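Local coordinates for protein interleukin-2 receptor subunit beta (Mus musculus, PDB 6DG5) that serves as the beta chain of the interleukin-2 receptor, probably passing the growth signal of the cytokine into the cell through its associated kinases, at residues Cys33-Lys38 with Ile81-Trp86; Ser39-Trp44 with Ser72-Asp77. All coordinates share one frame; numbering follows the deposited sequence.

Interaction 1. Residues Cys33-Lys38 with Ile81-Trp86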
ATOM      1  N   CYS B  33     -24.354  30.456  -9.652  1.00 46.80           N
ATOM      2  CA  CYS B  33     -23.124  30.407  -8.874  1.00 37.64           C
ATOM      3  C   CYS B  33     -22.235  29.302  -9.422  1.00 35.49           C
ATOM      4  O   CYS B  33     -22.726  28.248  -9.835  1.00 39.11           O
ATOM      5  CB  CYS B  33     -23.398  30.150  -7.386  1.00 37.69           C
ATOM      6  SG  CYS B  33     -24.295  31.452  -6.507  1.00 63.51           S
ATOM      7  N   HIS B  34     -20.925  29.540  -9.412  1.00 34.47           N
ATOM      8  CA  HIS B  34     -19.957  28.609  -9.973  1.00 32.74           C
ATOM      9  C   HIS B  34     -18.883  28.288  -8.942  1.00 39.54           C
ATOM     10  O   HIS B  34     -18.747  28.964  -7.919  1.00 42.40           O
ATOM     11  CB  HIS B  34     -19.316  29.166 -11.250  1.00 39.25           C
ATOM     12  CG  HIS B  34     -20.183  29.050 -12.466  1.00 39.63           C
ATOM     13  ND1 HIS B  34     -21.486  29.496 -12.496  1.00 40.67           N
ATOM     14  CD2 HIS B  34     -19.932  28.539 -13.695  1.00 41.30           C
ATOM     15  CE1 HIS B  34     -22.001  29.265 -13.690  1.00 40.77           C
ATOM     16  NE2 HIS B  34     -21.078  28.686 -14.437  1.00 42.77           N
ATOM     17  N   VAL B  35     -18.116  27.238  -9.227  1.00 34.92           N
ATOM     18  CA  VAL B  35     -17.029  26.782  -8.367  1.00 36.44           C
ATOM     19  C   VAL B  35     -15.753  26.752  -9.195  1.00 38.14           C
ATOM     20  O   VAL B  35     -15.675  26.029 -10.195  1.00 41.79           O
ATOM     21  CB  VAL B  35     -17.317  25.401  -7.758  1.00 32.18           C
ATOM     22  CG1 VAL B  35     -16.081  24.868  -7.049  1.00 28.79           C
ATOM     23  CG2 VAL B  35     -18.492  25.479  -6.797  1.00 34.90           C
ATOM     24  N   HIS B  36     -14.758  27.532  -8.780  1.00 35.07           N
ATOM     25  CA  HIS B  36     -13.466  27.582  -9.451  1.00 39.95           C
ATOM     26  C   HIS B  36     -12.436  26.812  -8.638  1.00 34.11           C
ATOM     27  O   HIS B  36     -12.359  26.970  -7.415  1.00 39.49           O
ATOM     28  CB  HIS B  36     -13.004  29.028  -9.644  1.00 54.66           C
ATOM     29  CG  HIS B  36     -13.676  29.732 -10.779  1.00 70.99           C
ATOM     30  ND1 HIS B  36     -15.046  29.777 -10.923  1.00 77.25           N
ATOM     31  CD2 HIS B  36     -13.165  30.420 -11.827  1.00 78.28           C
ATOM     32  CE1 HIS B  36     -15.349  30.466 -12.009  1.00 82.03           C
ATOM     33  NE2 HIS B  36     -14.226  30.866 -12.576  1.00 81.29           N
ATOM     34  N   ALA B  37     -11.649  25.982  -9.317  1.00 26.90           N
ATOM     35  CA  ALA B  37     -10.597  25.203  -8.680  1.00 26.27           C
ATOM     36  C   ALA B  37      -9.313  25.351  -9.481  1.00 35.72           C
ATOM     37  O   ALA B  37      -9.315  25.157 -10.702  1.00 49.68           O
ATOM     38  CB  ALA B  37     -10.990  23.726  -8.567  1.00 28.06           C
ATOM     39  N   LYS B  38      -8.223  25.694  -8.797  1.00 36.42           N
ATOM     40  CA  LYS B  38      -6.928  25.896  -9.442  1.00 40.42           C
ATOM     41  C   LYS B  38      -5.837  25.296  -8.568  1.00 41.05           C
ATOM     42  O   LYS B  38      -5.639  25.733  -7.430  1.00 41.89           O
ATOM     43  CB  LYS B  38      -6.661  27.384  -9.699  1.00 47.64           C
ATOM     44  CG  LYS B  38      -6.986  28.300  -8.527  1.00 52.00           C
ATOM     45  N   ILE B  81     -10.209  26.325  -3.968  1.00 27.79           N
ATOM     46  CA  ILE B  81     -11.606  26.268  -4.380  1.00 27.51           C
ATOM     47  C   ILE B  81     -12.269  27.597  -4.041  1.00 48.38           C
ATOM     48  O   ILE B  81     -12.282  28.019  -2.879  1.00 52.62           O
ATOM     49  CB  ILE B  81     -12.339  25.098  -3.713  1.00 26.64           C
ATOM     50  CG1 ILE B  81     -11.951  23.792  -4.397  1.00 25.31           C
ATOM     51  CG2 ILE B  81     -13.838  25.293  -3.801  1.00 26.95           C
ATOM     52  CD1 ILE B  81     -12.293  22.559  -3.607  1.00 43.45           C
ATOM     53  N   ASN B  82     -12.811  28.256  -5.060  1.00 29.31           N
ATOM     54  CA  ASN B  82     -13.488  29.534  -4.911  1.00 30.76           C
ATOM     55  C   ASN B  82     -14.921  29.405  -5.408  1.00 40.62           C
ATOM     56  O   ASN B  82     -15.174  28.778  -6.441  1.00 44.73           O
ATOM     57  CB  ASN B  82     -12.767  30.640  -5.688  1.00 31.58           C
ATOM     58  CG  ASN B  82     -11.282  30.687  -5.393  1.00 46.16           C
ATOM     59  OD1 ASN B  82     -10.830  31.439  -4.531  1.00 49.40           O
ATOM     60  ND2 ASN B  82     -10.511  29.881  -6.114  1.00 42.80           N
ATOM     61  N   VAL B  83     -15.852  29.995  -4.666  1.00 36.51           N
ATOM     62  CA  VAL B  83     -17.258  30.037  -5.049  1.00 36.21           C
ATOM     63  C   VAL B  83     -17.577  31.458  -5.483  1.00 45.44           C
ATOM     64  O   VAL B  83     -17.438  32.402  -4.695  1.00 52.73           O
ATOM     65  CB  VAL B  83     -18.178  29.591  -3.904  1.00 33.15           C
ATOM     66  CG1 VAL B  83     -19.631  29.612  -4.357  1.00 34.05           C
ATOM     67  CG2 VAL B  83     -17.784  28.206  -3.421  1.00 38.50           C
ATOM     68  N   VAL B  84     -17.997  31.613  -6.735  1.00 48.80           N
ATOM     69  CA  VAL B  84     -18.343  32.911  -7.299  1.00 36.24           C
ATOM     70  C   VAL B  84     -19.798  32.874  -7.741  1.00 37.28           C
ATOM     71  O   VAL B  84     -20.267  31.871  -8.291  1.00 47.88           O
ATOM     72  CB  VAL B  84     -17.420  33.283  -8.477  1.00 35.92           C
ATOM     73  CG1 VAL B  84     -16.027  33.607  -7.968  1.00 39.11           C
ATOM     74  CG2 VAL B  84     -17.367  32.151  -9.488  1.00 34.59           C
ATOM     75  N   CYS B  85     -20.515  33.968  -7.490  1.00 39.28           N
ATOM     76  CA  CYS B  85     -21.923  34.080  -7.843  1.00 50.30           C
ATOM     77  C   CYS B  85     -22.133  35.336  -8.674  1.00 49.29           C
ATOM     78  O   CYS B  85     -21.638  36.410  -8.320  1.00 52.74           O
ATOM     79  CB  CYS B  85     -22.810  34.115  -6.595  1.00 54.76           C
ATOM     80  SG  CYS B  85     -22.847  32.583  -5.634  1.00 60.27           S
ATOM     81  N   TRP B  86     -22.871  35.195  -9.771  1.00 43.14           N
ATOM     82  CA  TRP B  86     -23.122  36.311 -10.672  1.00 44.90           C
ATOM     83  C   TRP B  86     -24.170  37.242 -10.076  1.00 47.45           C
ATOM     84  O   TRP B  86     -25.270  36.808  -9.722  1.00 55.45           O
ATOM     85  CB  TRP B  86     -23.581  35.794 -12.034  1.00 46.49           C
ATOM     86  CG  TRP B  86     -23.644  36.845 -13.093  1.00 46.59           C
ATOM     87  CD1 TRP B  86     -24.709  37.642 -13.397  1.00 49.11           C
ATOM     88  CD2 TRP B  86     -22.597  37.211 -13.999  1.00 46.01           C
ATOM     89  NE1 TRP B  86     -24.389  38.485 -14.433  1.00 50.07           N
ATOM     90  CE2 TRP B  86     -23.098  38.239 -14.821  1.00 48.19           C
ATOM     91  CE3 TRP B  86     -21.285  36.771 -14.194  1.00 45.32           C
ATOM     92  CZ2 TRP B  86     -22.332  38.834 -15.822  1.00 48.39           C
ATOM     93  CZ3 TRP B  86     -20.526  37.363 -15.187  1.00 44.34           C
ATOM     94  CH2 TRP B  86     -21.052  38.383 -15.988  1.00 49.45           C
TER

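Interaction 2. Residues Ser39-Trp44 with Ser72-Asp77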
ATOM      1  N   SER B  39      -5.132  24.302  -9.101  1.00 45.18           N
ATOM      2  CA  SER B  39      -4.056  23.655  -8.368  1.00 50.78           C
ATOM      3  C   SER B  39      -2.799  24.517  -8.381  1.00 53.04           C
ATOM      4  O   SER B  39      -2.560  25.294  -9.308  1.00 48.71           O
ATOM      5  CB  SER B  39      -3.747  22.280  -8.963  1.00 54.96           C
ATOM      6  OG  SER B  39      -2.636  21.683  -8.316  1.00 58.23           O
ATOM      7  N   ASN B  40      -1.991  24.371  -7.329  1.00 63.46           N
ATOM      8  CA  ASN B  40      -0.751  25.135  -7.244  1.00 78.91           C
ATOM      9  C   ASN B  40       0.337  24.536  -8.128  1.00 78.84           C
ATOM     10  O   ASN B  40       1.135  25.272  -8.720  1.00 83.39           O
ATOM     11  CB  ASN B  40      -0.283  25.216  -5.789  1.00 79.63           C
ATOM     12  CG  ASN B  40      -0.016  23.855  -5.183  1.00 77.45           C
ATOM     13  OD1 ASN B  40      -0.620  22.858  -5.578  1.00 79.59           O
ATOM     14  ND2 ASN B  40       0.894  23.806  -4.218  1.00 73.91           N
ATOM     15  N   LEU B  41       0.383  23.207  -8.229  1.00 59.39           N
ATOM     16  CA  LEU B  41       1.371  22.543  -9.067  1.00 47.52           C
ATOM     17  C   LEU B  41       0.948  22.473 -10.526  1.00 49.06           C
ATOM     18  O   LEU B  41       1.812  22.358 -11.401  1.00 56.42           O
ATOM     19  CB  LEU B  41       1.630  21.128  -8.554  1.00 38.32           C
ATOM     20  CG  LEU B  41       2.135  20.986  -7.121  1.00 45.62           C
ATOM     21  CD1 LEU B  41       2.061  19.532  -6.717  1.00 61.13           C
ATOM     22  CD2 LEU B  41       3.559  21.501  -7.003  1.00 47.05           C
ATOM     23  N   ARG B  42      -0.350  22.534 -10.805  1.00 45.44           N
ATOM     24  CA  ARG B  42      -0.870  22.411 -12.157  1.00 43.96           C
ATOM     25  C   ARG B  42      -1.351  23.765 -12.664  1.00 44.87           C
ATOM     26  O   ARG B  42      -1.843  24.596 -11.896  1.00 41.90           O
ATOM     27  CB  ARG B  42      -2.007  21.386 -12.213  1.00 44.50           C
ATOM     28  CG  ARG B  42      -1.505  19.954 -12.268  1.00 42.74           C
ATOM     29  CD  ARG B  42      -2.501  18.971 -11.685  1.00 40.34           C
ATOM     30  NE  ARG B  42      -2.104  17.596 -11.964  1.00 40.33           N
ATOM     31  CZ  ARG B  42      -1.290  16.883 -11.193  1.00 34.82           C
ATOM     32  NH1 ARG B  42      -0.793  17.412 -10.085  1.00 33.54           N
ATOM     33  NH2 ARG B  42      -0.978  15.638 -11.527  1.00 30.24           N
ATOM     34  N   HIS B  43      -1.197  23.977 -13.969  1.00 32.20           N
ATOM     35  CA  HIS B  43      -1.505  25.266 -14.574  1.00 48.86           C
ATOM     36  C   HIS B  43      -2.976  25.426 -14.940  1.00 41.03           C
ATOM     37  O   HIS B  43      -3.380  26.531 -15.322  1.00 48.14           O
ATOM     38  CB  HIS B  43      -0.644  25.477 -15.824  1.00 59.16           C
ATOM     39  CG  HIS B  43       0.810  25.690 -15.533  1.00 72.05           C
ATOM     40  ND1 HIS B  43       1.803  25.345 -16.425  1.00 78.20           N
ATOM     41  CD2 HIS B  43       1.439  26.225 -14.459  1.00 74.06           C
ATOM     42  CE1 HIS B  43       2.981  25.651 -15.911  1.00 79.82           C
ATOM     43  NE2 HIS B  43       2.788  26.186 -14.719  1.00 78.16           N
ATOM     44  N   TRP B  44      -3.785  24.376 -14.827  1.00 34.35           N
ATOM     45  CA  TRP B  44      -5.161  24.475 -15.286  1.00 40.53           C
ATOM     46  C   TRP B  44      -6.052  25.129 -14.232  1.00 43.85           C
ATOM     47  O   TRP B  44      -5.649  25.381 -13.092  1.00 48.19           O
ATOM     48  CB  TRP B  44      -5.716  23.102 -15.675  1.00 44.03           C
ATOM     49  CG  TRP B  44      -5.475  21.991 -14.691  1.00 44.68           C
ATOM     50  CD1 TRP B  44      -4.615  20.943 -14.842  1.00 47.13           C
ATOM     51  CD2 TRP B  44      -6.117  21.801 -13.422  1.00 42.17           C
ATOM     52  NE1 TRP B  44      -4.675  20.118 -13.747  1.00 45.24           N
ATOM     53  CE2 TRP B  44      -5.587  20.623 -12.858  1.00 39.94           C
ATOM     54  CE3 TRP B  44      -7.083  22.515 -12.706  1.00 42.49           C
ATOM     55  CZ2 TRP B  44      -5.989  20.146 -11.612  1.00 30.58           C
ATOM     56  CZ3 TRP B  44      -7.480  22.039 -11.469  1.00 37.09           C
ATOM     57  CH2 TRP B  44      -6.933  20.866 -10.935  1.00 29.83           C
ATOM     58  N   SER B  72      -5.308  12.475 -11.503  1.00 22.96           N
ATOM     59  CA  SER B  72      -5.211  13.901 -11.792  1.00 23.57           C
ATOM     60  C   SER B  72      -4.557  14.684 -10.660  1.00 28.82           C
ATOM     61  O   SER B  72      -4.004  15.762 -10.903  1.00 39.15           O
ATOM     62  CB  SER B  72      -6.599  14.472 -12.085  1.00 54.39           C
ATOM     63  OG  SER B  72      -7.420  14.423 -10.933  1.00 59.86           O
ATOM     64  N   LEU B  73      -4.607  14.175  -9.433  1.00 26.75           N
ATOM     65  CA  LEU B  73      -4.058  14.869  -8.279  1.00 23.45           C
ATOM     66  C   LEU B  73      -3.146  13.937  -7.494  1.00 23.79           C
ATOM     67  O   LEU B  73      -3.226  12.711  -7.608  1.00 23.35           O
ATOM     68  CB  LEU B  73      -5.167  15.399  -7.364  1.00 22.57           C
ATOM     69  CG  LEU B  73      -6.104  16.450  -7.955  1.00 22.47           C
ATOM     70  CD1 LEU B  73      -7.293  16.670  -7.034  1.00 21.71           C
ATOM     71  CD2 LEU B  73      -5.361  17.755  -8.187  1.00 23.62           C
ATOM     72  N   THR B  74      -2.282  14.535  -6.682  1.00 24.74           N
ATOM     73  CA  THR B  74      -1.320  13.810  -5.864  1.00 29.80           C
ATOM     74  C   THR B  74      -1.499  14.176  -4.395  1.00 28.77           C
ATOM     75  O   THR B  74      -2.373  14.962  -4.021  1.00 25.67           O
ATOM     76  CB  THR B  74       0.115  14.095  -6.312  1.00 27.33           C
ATOM     77  OG1 THR B  74       0.306  15.509  -6.449  1.00 32.45           O
ATOM     78  CG2 THR B  74       0.395  13.420  -7.632  1.00 27.69           C
ATOM     79  N   SER B  75      -0.642  13.588  -3.558  1.00 32.60           N
ATOM     80  CA  SER B  75      -0.709  13.835  -2.124  1.00 27.59           C
ATOM     81  C   SER B  75      -0.232  15.236  -1.772  1.00 27.78           C
ATOM     82  O   SER B  75      -0.693  15.816  -0.782  1.00 35.35           O
ATOM     83  CB  SER B  75       0.124  12.791  -1.383  1.00 31.92           C
ATOM     84  OG  SER B  75       0.082  11.543  -2.053  1.00 35.29           O
ATOM     85  N   VAL B  76       0.689  15.794  -2.563  1.00 28.98           N
ATOM     86  CA  VAL B  76       1.238  17.116  -2.283  1.00 30.39           C
ATOM     87  C   VAL B  76       0.480  18.227  -2.998  1.00 40.35           C
ATOM     88  O   VAL B  76       0.842  19.403  -2.854  1.00 45.59           O
ATOM     89  CB  VAL B  76       2.735  17.166  -2.657  1.00 32.41           C
ATOM     90  CG1 VAL B  76       3.461  15.956  -2.087  1.00 33.16           C
ATOM     91  CG2 VAL B  76       2.907  17.230  -4.161  1.00 35.97           C
ATOM     92  N   ASP B  77      -0.561  17.896  -3.756  1.00 31.87           N
ATOM     93  CA  ASP B  77      -1.335  18.905  -4.463  1.00 33.81           C
ATOM     94  C   ASP B  77      -2.175  19.725  -3.491  1.00 37.67           C
ATOM     95  O   ASP B  77      -2.551  19.264  -2.409  1.00 37.60           O
ATOM     96  CB  ASP B  77      -2.237  18.247  -5.508  1.00 34.52           C
ATOM     97  CG  ASP B  77      -1.662  18.323  -6.910  1.00 34.17           C
ATOM     98  OD1 ASP B  77      -1.679  19.418  -7.506  1.00 31.78           O
ATOM     99  OD2 ASP B  77      -1.191  17.287  -7.420  1.00 33.58           O
TER

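Interaction 1. Residues Cys33-Lys38 with Ile81-Trp86
Cys33 and Cys85 are joined by a disulfide across a non-hydrogen-bonded pair, their SG atoms 2.0 Å apart and the bridge turned to a chi3 of 107°. From there the strands run antiparallel, and the hydrogen-bonded pairs, His34 with Val84 and His36 with Asn82, each exchange two backbone bonds; His36 N to Asn82 O measures 2.7 Å. His36 is worth following outward. Its CB lies 3.9 Å from Asn82 O; the ring then folds beside its own backbone N (chi1 -78°), which sends it diagonally toward Val84, and Val84 CG2 meets the imidazole obliquely, 3.6 Å from both His36 ND1 and His36 CE1. This is the ladder between two neighbouring antiparallel strands in the fibronectin-like sandwich of the receptor's N-terminal domain, with strand 46-54 beyond 33-38 and strand 91-99 beyond 81-86. The face carrying the disulfide is apolar: Val35 CG1 packs against Ile81 CG2 at 4.0 Å, and Ala37 CB against Ile81 CG1 at 4.3 Å, while Leu8 of strand 8-12 touches Ile81 and Val83. On the histidine face, Asn82 turns its OD1 to the hydroxyl of Thr96, and Trp91 meets the His34 ring edge-to-face.

Interaction 2. Residues Ser39-Trp44 with Ser72-Asp77
Leu41 and Asp77 are the pair whose CA atoms come nearest, 6.5 Å apart; 39-44 leaves a strand end into a loop, 72-77 is loop throughout, and side chains make the join. Asp77 works with both carboxylate oxygens. Ser39, with OG anti to the backbone N (chi1 176°), hydrogen-bonds head-on to Asp77 OD1 at 2.6 Å. On Asp77 OD2, Thr74 N and Thr74 OG1 bond from opposite faces of the carboxylate plane, both on its anti side, and Arg42 NH1 adds a salt bridge of 2.7 Å, the guanidinium and carboxylate planes 54° apart. With alanine in place of Asp77, Arg42 NH1 would probably lose its countercharge and the hydroxyls of Ser39 and Thr74 would be set free to turn. Ser72 O lies over one face of the guanidinium without bonding to it, while Arg42 NH2 hydrogen-bonds a polar side chain of another protein chain. Leu41 CD1 meets Val76 CG2 at 3.5 Å, the two side chains roughly at right angles. Trp44 CZ2 takes Leu73 CD2 near the ring plane at 4.2 Å, and Lys46 makes a cation-pi contact with that ring. Two inter-strand loops at one end of the N-terminal domain, touched by a second protein, fit the loop-borne binding surface of type I cytokine receptors.

Overall arrangement
Followed from the N terminus, the chain enters strand 33-39, turns through 39-44 into strand 46-54, comes back along 57-63, passes through the long loop holding 72-77 and returns in strand 79-86. Interaction 2 closes the inner loop, with 27 residues between its segments; interaction 1 closes the outer one, with 42, so interaction 2 lies wholly within the loop of interaction 1. The outer contact sets two strands side by side in the sheet, and the inner one binds together the loops beyond their ends. They meet directly where the Trp44 ring packs on Ala37 O, Trp44 CZ3 lying 3.7 Å away, so loop 39-44 folds back on the strand it has just left.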